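Local atomic coordinates of titin (Homo sapiens, PDB entry 2J8H), a protein that serves as a giant elastic component of muscle, represented here by a rigid tandem of two immunoglobulin domains from its A-band region. Residues V16-N21 and V96-K101; S20-V25 and A67-D72; G130-V135 and K181-I186. One frame throughout, in Å; residues are numbered along the deposited sequence.

Contact 1: residues V16-N21 and V96-K101; sequences VRYQSN and VEVPAK
Arg17 and Glu97 are paired on adjacent parallel strands, their side chains on the same face of the sheet. Arg17 CB is still 4.2 Å from Glu97 OE1. With CG anti to the backbone N (chi1 -177°) and bends at chi2 and chi3, the arginine side chain folds across its neighbour. Arg17 CD passes 3.5 Å from the backbone oxygen Glu97 O and 4.0 Å from Pro99 CD, so the methylene rests against the proline ring. Arg17 NE then reaches Glu97 OE1 at 3.3 Å. This is a weak hydrogen bond within a salt bridge: the carboxylate oxygen sits in plane at the guanidinium edge, and the two flat groups are turned 29° apart. NH2 is farther from the same OE1, whereas NH1 turns to the backbone oxygen of Asn21 of the second subunit, its stronger polar partner. On the reverse side of the strand pair, Tyr18 CB packs 3.9 Å from Val98 CG2, and Val96 CG1 lies close to Tyr18 CA. The backbones are joined by two bonds, Glu97 N to Val16 O and Tyr18 N to Glu97 O, each 2.8 Å long. A type II turn from Arg17 to Ser20 then carries the backbone of 16-21 away from strand 86-102. Parallel pairing of an early short strand, 14-17, with the last strand of the domain, 86-102, is the A'-G pairing of I-set immunoglobulin domains.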
loop_
_atom_site.group_PDB
_atom_site.type_symbol
_atom_site.label_atom_id
_atom_site.label_comp_id
_atom_site.label_asym_id
_atom_site.label_seq_id
_atom_site.Cartn_x
_atom_site.Cartn_y
_atom_site.Cartn_z
ATOM N N VAL A 16 12.849 8.576 1.623
ATOM C CA VAL A 16 11.871 7.536 1.362
ATOM C C VAL A 16 10.500 8.049 1.744
ATOM O O VAL A 16 10.340 8.765 2.728
ATOM C CB VAL A 16 12.222 6.258 2.165
ATOM C CG1 VAL A 16 11.171 5.158 1.985
ATOM C CG2 VAL A 16 13.567 5.762 1.728
ATOM N N ARG A 17 9.509 7.709 0.935
ATOM C CA ARG A 17 8.150 8.097 1.227
ATOM C C ARG A 17 7.661 7.336 2.452
ATOM O O ARG A 17 7.960 6.169 2.621
ATOM C CB ARG A 17 7.239 7.843 0.019
ATOM C CG ARG A 17 5.813 8.282 0.208
ATOM C CD ARG A 17 5.665 9.791 0.277
ATOM N NE ARG A 17 6.352 10.504 -0.809
ATOM C CZ ARG A 17 5.857 10.736 -2.023
ATOM N NH1 ARG A 17 4.632 10.326 -2.374
ATOM N NH2 ARG A 17 6.599 11.406 -2.903
ATOM N N TYR A 18 6.946 8.040 3.316
ATOM C CA TYR A 18 6.231 7.467 4.450
ATOM C C TYR A 18 5.532 6.145 4.079
ATOM O O TYR A 18 4.916 6.052 3.023
ATOM C CB TYR A 18 5.210 8.517 4.884
ATOM C CG TYR A 18 4.227 8.134 5.940
ATOM C CD1 TYR A 18 4.635 7.916 7.249
ATOM C CD2 TYR A 18 2.876 8.051 5.644
ATOM C CE1 TYR A 18 3.726 7.582 8.238
ATOM C CE2 TYR A 18 1.951 7.725 6.623
ATOM C CZ TYR A 18 2.394 7.485 7.928
ATOM O OH TYR A 18 1.471 7.169 8.910
ATOM N N GLN A 19 5.662 5.142 4.950
ATOM C CA GLN A 19 5.067 3.794 4.797
ATOM C C GLN A 19 5.725 2.875 3.743
ATOM O O GLN A 19 5.323 1.726 3.599
ATOM C CB GLN A 19 3.538 3.863 4.619
ATOM C CG GLN A 19 2.819 4.360 5.903
ATOM C CD GLN A 19 1.311 4.550 5.759
ATOM O OE1 GLN A 19 0.731 4.396 4.672
ATOM N NE2 GLN A 19 0.665 4.923 6.863
ATOM N N SER A 20 6.727 3.364 3.020
ATOM C CA SER A 20 7.551 2.511 2.170
ATOM C C SER A 20 8.653 1.878 3.001
ATOM O O SER A 20 8.848 2.234 4.162
ATOM C CB SER A 20 8.163 3.307 1.022
ATOM O OG SER A 20 7.163 3.678 0.088
ATOM N N ASN A 21 9.355 0.921 2.403
ATOM C CA ASN A 21 10.469 0.283 3.038
ATOM C C ASN A 21 11.699 1.064 2.623
ATOM O O ASN A 21 11.811 1.482 1.475
ATOM C CB ASN A 21 10.585 -1.183 2.610
ATOM C CG ASN A 21 9.428 -2.036 3.111
ATOM O OD1 ASN A 21 8.500 -1.546 3.762
ATOM N ND2 ASN A 21 9.471 -3.322 2.785
ATOM N N VAL A 96 12.352 10.979 5.867
ATOM C CA VAL A 96 11.097 10.349 5.496
ATOM C C VAL A 96 10.171 11.441 5.041
ATOM O O VAL A 96 9.903 12.397 5.776
ATOM C CB VAL A 96 10.472 9.533 6.649
ATOM C CG1 VAL A 96 9.106 8.971 6.230
ATOM C CG2 VAL A 96 11.428 8.404 7.094
ATOM N N GLU A 97 9.697 11.297 3.809
ATOM C CA GLU A 97 8.876 12.301 3.178
ATOM C C GLU A 97 7.435 11.996 3.545
ATOM O O GLU A 97 6.956 10.878 3.341
ATOM C CB GLU A 97 9.023 12.270 1.651
ATOM C CG GLU A 97 10.465 12.100 1.132
ATOM C CD GLU A 97 10.515 11.840 -0.371
ATOM O OE1 GLU A 97 9.578 11.193 -0.920
ATOM O OE2 GLU A 97 11.481 12.307 -1.008
ATOM N N VAL A 98 6.760 12.978 4.125
ATOM C CA VAL A 98 5.354 12.818 4.486
ATOM C C VAL A 98 4.623 13.988 3.855
ATOM O O VAL A 98 4.887 15.152 4.205
ATOM C CB VAL A 98 5.151 12.832 6.017
ATOM C CG1 VAL A 98 3.691 12.561 6.359
ATOM C CG2 VAL A 98 6.095 11.827 6.710
ATOM N N PRO A 99 3.748 13.713 2.886
ATOM C CA PRO A 99 2.966 14.784 2.267
ATOM C C PRO A 99 2.156 15.564 3.288
ATOM O O PRO A 99 1.679 14.973 4.266
ATOM C CB PRO A 99 2.027 14.018 1.329
ATOM C CG PRO A 99 2.760 12.806 1.014
ATOM C CD PRO A 99 3.435 12.410 2.275
ATOM N N ALA A 100 1.997 16.870 3.080
ATOM C CA ALA A 100 1.175 17.661 4.001
ATOM C C ALA A 100 -0.229 17.135 3.947
ATOM O O ALA A 100 -0.767 16.946 2.859
ATOM C CB ALA A 100 1.192 19.152 3.649
ATOM N N LYS A 101 -0.840 16.933 5.111
ATOM C CA LYS A 101 -2.161 16.337 5.161
ATOM C C LYS A 101 -2.898 16.819 6.388
ATOM O O LYS A 101 -2.334 16.904 7.463
ATOM C CB LYS A 101 -2.042 14.798 5.144
ATOM C CG LYS A 101 -3.364 14.038 5.104
ATOM C CD LYS A 101 -4.024 14.051 3.738
ATOM C CE LYS A 101 -5.553 13.616 3.798
ATOM N NZ LYS A 101 -6.493 14.695 4.279
#

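Contact 2: residues S20-V25 and A67-D72; sequences SNATLV and ASVTDD
With chi1 at -67°, Asn21 places CG beside its own backbone N and anti to its carbonyl carbon, which turns OD1 toward the peptide between Ala67 and Ser68. Val69 on the facing loop has a similar chi1 of -65°, directing CG1 at Ala22 while CG2 occupies the crowded position between the backbone N and the carbonyl carbon. The first consequence is a hydrogen bond from Ser68 N to Asn21 OD1 at 3.0 Å, the donor standing tilted from the carboxamide plane. Asn21 OD1 also lies 3.4 Å from Ala67 CA. The second link uses the backbone alone: Val69 N donates to Ser20 O at 2.7 Å, nearly along the C=O axis, with an N-H...O angle of 167°. Ser68 N is also near Ser20 O, but its angle is too poor for a bond. In the immunoglobulin fold this joins the A'-B turn to the loop between strands 61-66 and 76-83, the E-F loop, just where strand 22-29 begins. Replacing Asn21 by an alanine would probably leave the Ser68 N-H without its acceptor and that part of the loop freer to shift. Beside these bonds, Val69 CG1 meets Ala22 CB at 3.7 Å, and Val69 CG2 abuts Ser20 O at 3.3 Å. Val16 and Leu94 meet both Ala22 and Val69, setting the valine into the hydrophobic interior. The backbone oxygen of Asn21 also accepts from Arg17 of the second subunit.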
loop_
_atom_site.group_PDB
_atom_site.type_symbol
_atom_site.label_atom_id
_atom_site.label_comp_id
_atom_site.label_asym_id
_atom_site.label_seq_id
_atom_site.Cartn_x
_atom_site.Cartn_y
_atom_site.Cartn_z
ATOM N N SER A 20 6.727 3.364 3.020
ATOM C CA SER A 20 7.551 2.511 2.170
ATOM C C SER A 20 8.653 1.878 3.001
ATOM O O SER A 20 8.848 2.234 4.162
ATOM C CB SER A 20 8.163 3.307 1.022
ATOM O OG SER A 20 7.163 3.678 0.088
ATOM N N ASN A 21 9.355 0.921 2.403
ATOM C CA ASN A 21 10.469 0.283 3.038
ATOM C C ASN A 21 11.699 1.064 2.623
ATOM O O ASN A 21 11.811 1.482 1.475
ATOM C CB ASN A 21 10.585 -1.183 2.610
ATOM C CG ASN A 21 9.428 -2.036 3.111
ATOM O OD1 ASN A 21 8.500 -1.546 3.762
ATOM N ND2 ASN A 21 9.471 -3.322 2.785
ATOM N N ALA A 22 12.596 1.309 3.565
ATOM C CA ALA A 22 13.860 1.925 3.263
ATOM C C ALA A 22 14.885 0.796 3.286
ATOM O O ALA A 22 14.884 -0.021 4.206
ATOM C CB ALA A 22 14.193 2.978 4.297
ATOM N N THR A 23 15.735 0.740 2.259
ATOM C CA THR A 23 16.786 -0.266 2.177
ATOM C C THR A 23 18.104 0.434 2.071
ATOM O O THR A 23 18.328 1.206 1.150
ATOM C CB THR A 23 16.590 -1.169 0.962
ATOM O OG1 THR A 23 15.290 -1.754 1.051
ATOM C CG2 THR A 23 17.663 -2.272 0.923
ATOM N N LEU A 24 18.972 0.151 3.027
ATOM C CA LEU A 24 20.302 0.720 3.073
ATOM C C LEU A 24 21.219 -0.403 2.644
ATOM O O LEU A 24 21.117 -1.505 3.186
ATOM C CB LEU A 24 20.636 1.118 4.498
ATOM C CG LEU A 24 19.923 2.330 5.096
ATOM C CD1 LEU A 24 18.445 2.172 5.261
ATOM C CD2 LEU A 24 20.493 2.544 6.445
ATOM N N VAL A 25 22.085 -0.137 1.672
ATOM C CA VAL A 25 22.878 -1.167 1.034
ATOM C C VAL A 25 24.310 -0.690 1.026
ATOM O O VAL A 25 24.571 0.505 0.821
ATOM C CB VAL A 25 22.482 -1.394 -0.460
ATOM C CG1 VAL A 25 23.131 -2.691 -0.970
ATOM C CG2 VAL A 25 20.966 -1.429 -0.667
ATOM N N ALA A 67 11.129 -1.502 7.488
ATOM C CA ALA A 67 9.808 -1.586 6.929
ATOM C C ALA A 67 8.994 -0.373 7.272
ATOM O O ALA A 67 9.095 0.180 8.385
ATOM C CB ALA A 67 9.092 -2.835 7.429
ATOM N N SER A 68 8.152 0.025 6.317
ATOM C CA SER A 68 7.070 0.928 6.608
ATOM C C SER A 68 7.541 2.121 7.413
ATOM O O SER A 68 7.186 2.291 8.591
ATOM C CB SER A 68 5.966 0.171 7.351
ATOM O OG SER A 68 5.381 -0.799 6.488
ATOM N N VAL A 69 8.369 2.938 6.772
ATOM C CA VAL A 69 9.046 3.996 7.486
ATOM C C VAL A 69 8.099 5.085 7.961
ATOM O O VAL A 69 7.145 5.440 7.273
ATOM C CB VAL A 69 10.240 4.577 6.690
ATOM C CG1 VAL A 69 11.282 3.519 6.534
ATOM C CG2 VAL A 69 9.814 5.140 5.335
ATOM N N THR A 70 8.347 5.555 9.180
ATOM C CA THR A 70 7.658 6.686 9.756
ATOM C C THR A 70 8.710 7.728 10.123
ATOM O O THR A 70 9.916 7.470 10.009
ATOM C CB THR A 70 6.943 6.271 11.019
ATOM O OG1 THR A 70 7.912 5.946 12.008
ATOM C CG2 THR A 70 6.069 5.045 10.746
ATOM N N ASP A 71 8.259 8.895 10.570
ATOM C CA ASP A 71 9.192 9.942 10.956
ATOM C C ASP A 71 10.124 9.457 12.081
ATOM O O ASP A 71 11.252 9.946 12.212
ATOM C CB ASP A 71 8.451 11.235 11.326
ATOM C CG ASP A 71 9.408 12.383 11.623
ATOM O OD1 ASP A 71 10.269 12.706 10.757
ATOM O OD2 ASP A 71 9.305 12.946 12.739
ATOM N N ASP A 72 9.685 8.465 12.861
ATOM C CA ASP A 72 10.538 7.899 13.906
ATOM C C ASP A 72 11.789 7.220 13.339
ATOM O O ASP A 72 12.800 7.098 14.011
ATOM C CB ASP A 72 9.763 6.907 14.787
ATOM C CG ASP A 72 10.638 6.314 15.908
ATOM O OD1 ASP A 72 10.906 7.026 16.908
ATOM O OD2 ASP A 72 11.093 5.149 15.777
#

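Contact 3: residues G130-V135 and K181-I186; sequences GKPDPV and KNRFGI
In this second immunoglobulin domain the loop between strands 123-131 and 135-140, the B-C loop, lies against the F-G hairpin, and the carboxamide of Asn182 ties the two together at Pro132. Asn182 ND2 donates to Pro132 O at 2.9 Å with an N-H...O angle of 176°. The oxygen lies in the amide plane of the asparagine, and the donor sits on a lone pair of the carbonyl, so both groups are well aligned. A chi1 of 66° puts the carboxamide between the backbone N and the carbonyl carbon of Asn182, where Asn182 OD1 can also accept from Phe184 N at 3.0 Å. That bond closes an Asx turn, and it accompanies the type I turn running from Asn182 to Gly185. The same carboxamide reaches Val98 and Ala100 on strand 86-102, which leads in from the first domain. The peptide before Pro132 is cis, and the proline ring meets the tip of the hairpin: Pro132 CD is 3.6 Å from Phe184 CE2, while Pro132 CG lies over one face of the Arg183 guanidinium. Lys131 O approaches the edge of the Phe184 ring. At Gly130 a beta carbon would collide with Pro134 CD and press on the preceding carbonyl oxygen, consistent with glycine at this position. Farther along, Val135 and Lys181 form an antiparallel hydrogen-bonded pair, Val135 N to Lys181 O at 2.8 Å and Lys181 N to Val135 O at 2.9 Å. One water closes this end, donating to Val135 O at 2.7 Å and accepting from Lys181 NZ at 2.8 Å.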
loop_
_atom_site.group_PDB
_atom_site.type_symbol
_atom_site.label_atom_id
_atom_site.label_comp_id
_atom_site.label_asym_id
_atom_site.label_seq_id
_atom_site.Cartn_x
_atom_site.Cartn_y
_atom_site.Cartn_z
ATOM N N GLY A 130 3.057 16.155 7.978
ATOM C CA GLY A 130 3.861 16.701 6.897
ATOM C C GLY A 130 5.315 16.770 7.278
ATOM O O GLY A 130 5.646 17.237 8.352
ATOM N N LYS A 131 6.176 16.272 6.412
ATOM C CA LYS A 131 7.620 16.373 6.603
ATOM C C LYS A 131 8.162 16.611 5.208
ATOM O O LYS A 131 7.978 15.762 4.334
ATOM C CB LYS A 131 8.214 15.080 7.197
ATOM C CG LYS A 131 7.787 14.767 8.633
ATOM C CD LYS A 131 8.519 15.613 9.659
ATOM C CE LYS A 131 7.662 15.823 10.913
ATOM N NZ LYS A 131 8.493 16.454 11.970
ATOM N N PRO A 132 8.806 17.767 4.975
ATOM C CA PRO A 132 9.076 18.872 5.869
ATOM C C PRO A 132 7.847 19.419 6.555
ATOM O O PRO A 132 6.754 19.336 6.015
ATOM C CB PRO A 132 9.683 19.929 4.936
ATOM C CG PRO A 132 10.315 19.200 3.911
ATOM C CD PRO A 132 9.416 18.004 3.662
ATOM N N ASP A 133 8.027 19.968 7.748
ATOM C CA ASP A 133 6.915 20.517 8.515
ATOM C C ASP A 133 6.180 21.499 7.609
ATOM O O ASP A 133 6.811 22.338 6.969
ATOM C CB ASP A 133 7.404 21.230 9.789
ATOM C CG ASP A 133 8.080 20.284 10.800
ATOM O OD1 ASP A 133 8.054 19.052 10.608
ATOM O OD2 ASP A 133 8.637 20.776 11.803
ATOM N N PRO A 134 4.851 21.358 7.497
ATOM C CA PRO A 134 4.095 22.163 6.560
ATOM C C PRO A 134 3.772 23.587 7.034
ATOM O O PRO A 134 3.773 23.874 8.233
ATOM C CB PRO A 134 2.819 21.358 6.383
ATOM C CG PRO A 134 2.628 20.720 7.670
ATOM C CD PRO A 134 3.981 20.413 8.208
ATOM N N VAL A 135 3.580 24.480 6.067
ATOM C CA VAL A 135 3.041 25.783 6.339
ATOM C C VAL A 135 1.540 25.620 6.543
ATOM O O VAL A 135 0.866 24.995 5.740
ATOM C CB VAL A 135 3.288 26.747 5.200
ATOM C CG1 VAL A 135 2.591 28.074 5.496
ATOM C CG2 VAL A 135 4.820 26.967 5.005
ATOM N N LYS A 181 0.614 22.951 3.648
ATOM C CA LYS A 181 1.413 22.876 2.426
ATOM C C LYS A 181 2.859 22.524 2.752
ATOM O O LYS A 181 3.468 23.131 3.635
ATOM C CB LYS A 181 1.470 24.230 1.695
ATOM C CG LYS A 181 0.149 24.876 1.347
ATOM C CD LYS A 181 0.275 26.426 1.282
ATOM C CE LYS A 181 -1.047 27.095 0.839
ATOM N NZ LYS A 181 -2.169 27.017 1.825
ATOM N N ASN A 182 3.413 21.564 2.021
ATOM C CA ASN A 182 4.864 21.432 1.913
ATOM C C ASN A 182 5.222 21.036 0.501
ATOM O O ASN A 182 4.363 21.076 -0.392
ATOM C CB ASN A 182 5.440 20.474 2.979
ATOM C CG ASN A 182 5.015 19.037 2.805
ATOM O OD1 ASN A 182 4.399 18.650 1.810
ATOM N ND2 ASN A 182 5.351 18.219 3.798
ATOM N N ARG A 183 6.480 20.657 0.288
ATOM C CA ARG A 183 6.954 20.333 -1.043
ATOM C C ARG A 183 6.291 19.108 -1.656
ATOM O O ARG A 183 6.345 18.938 -2.861
ATOM C CB ARG A 183 8.498 20.171 -1.044
ATOM C CG ARG A 183 9.016 18.962 -0.233
ATOM C CD ARG A 183 10.524 18.827 -0.323
ATOM N NE ARG A 183 11.214 19.986 0.254
ATOM C CZ ARG A 183 12.529 20.062 0.436
ATOM N NH1 ARG A 183 13.319 19.041 0.089
ATOM N NH2 ARG A 183 13.063 21.164 0.963
ATOM N N PHE A 184 5.673 18.260 -0.847
ATOM C CA PHE A 184 5.074 17.042 -1.352
ATOM C C PHE A 184 3.572 17.164 -1.549
ATOM O O PHE A 184 2.912 16.185 -1.907
ATOM C CB PHE A 184 5.423 15.866 -0.429
ATOM C CG PHE A 184 6.909 15.640 -0.314
ATOM C CD1 PHE A 184 7.641 15.232 -1.420
ATOM C CD2 PHE A 184 7.575 15.896 0.865
ATOM C CE1 PHE A 184 9.016 15.044 -1.343
ATOM C CE2 PHE A 184 8.948 15.709 0.942
ATOM C CZ PHE A 184 9.660 15.284 -0.166
ATOM N N GLY A 185 3.028 18.355 -1.296
ATOM C CA GLY A 185 1.622 18.592 -1.572
ATOM C C GLY A 185 0.943 19.573 -0.648
ATOM O O GLY A 185 1.478 19.968 0.377
ATOM N N ILE A 186 -0.261 19.946 -1.063
ATOM C CA ILE A 186 -1.129 20.839 -0.356
ATOM C C ILE A 186 -2.393 20.078 -0.023
ATOM O O ILE A 186 -2.936 19.360 -0.855
ATOM C CB ILE A 186 -1.500 21.993 -1.261
ATOM C CG1 ILE A 186 -0.206 22.679 -1.709
ATOM C CG2 ILE A 186 -2.464 22.955 -0.545
ATOM C CD1 ILE A 186 -0.405 23.958 -2.429
HETATM O O HOH W 1 -0.922 26.467 4.289
#

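The three contacts run along the junction of the two domains, with no ligand or active site among them. Contacts 1 and 2 have centres about 9 Å apart and share Ser20 and Asn21; a probable hydrogen bond from Gln19 N to Val69 O, 2.8 Å, joins them further. Contacts 1 and 3, about 11 Å apart between centres, meet through Val98 O, which lies 2.8 Å from Lys131 N. Strand 86-102, the last of the first domain, pairs with strand 123-131 of the next, consistent with a stiff connection. Contacts 2 and 3 are about 19 Å apart by centres, yet Asp71 OD1 still packs 3.6 Å from Lys131 CD.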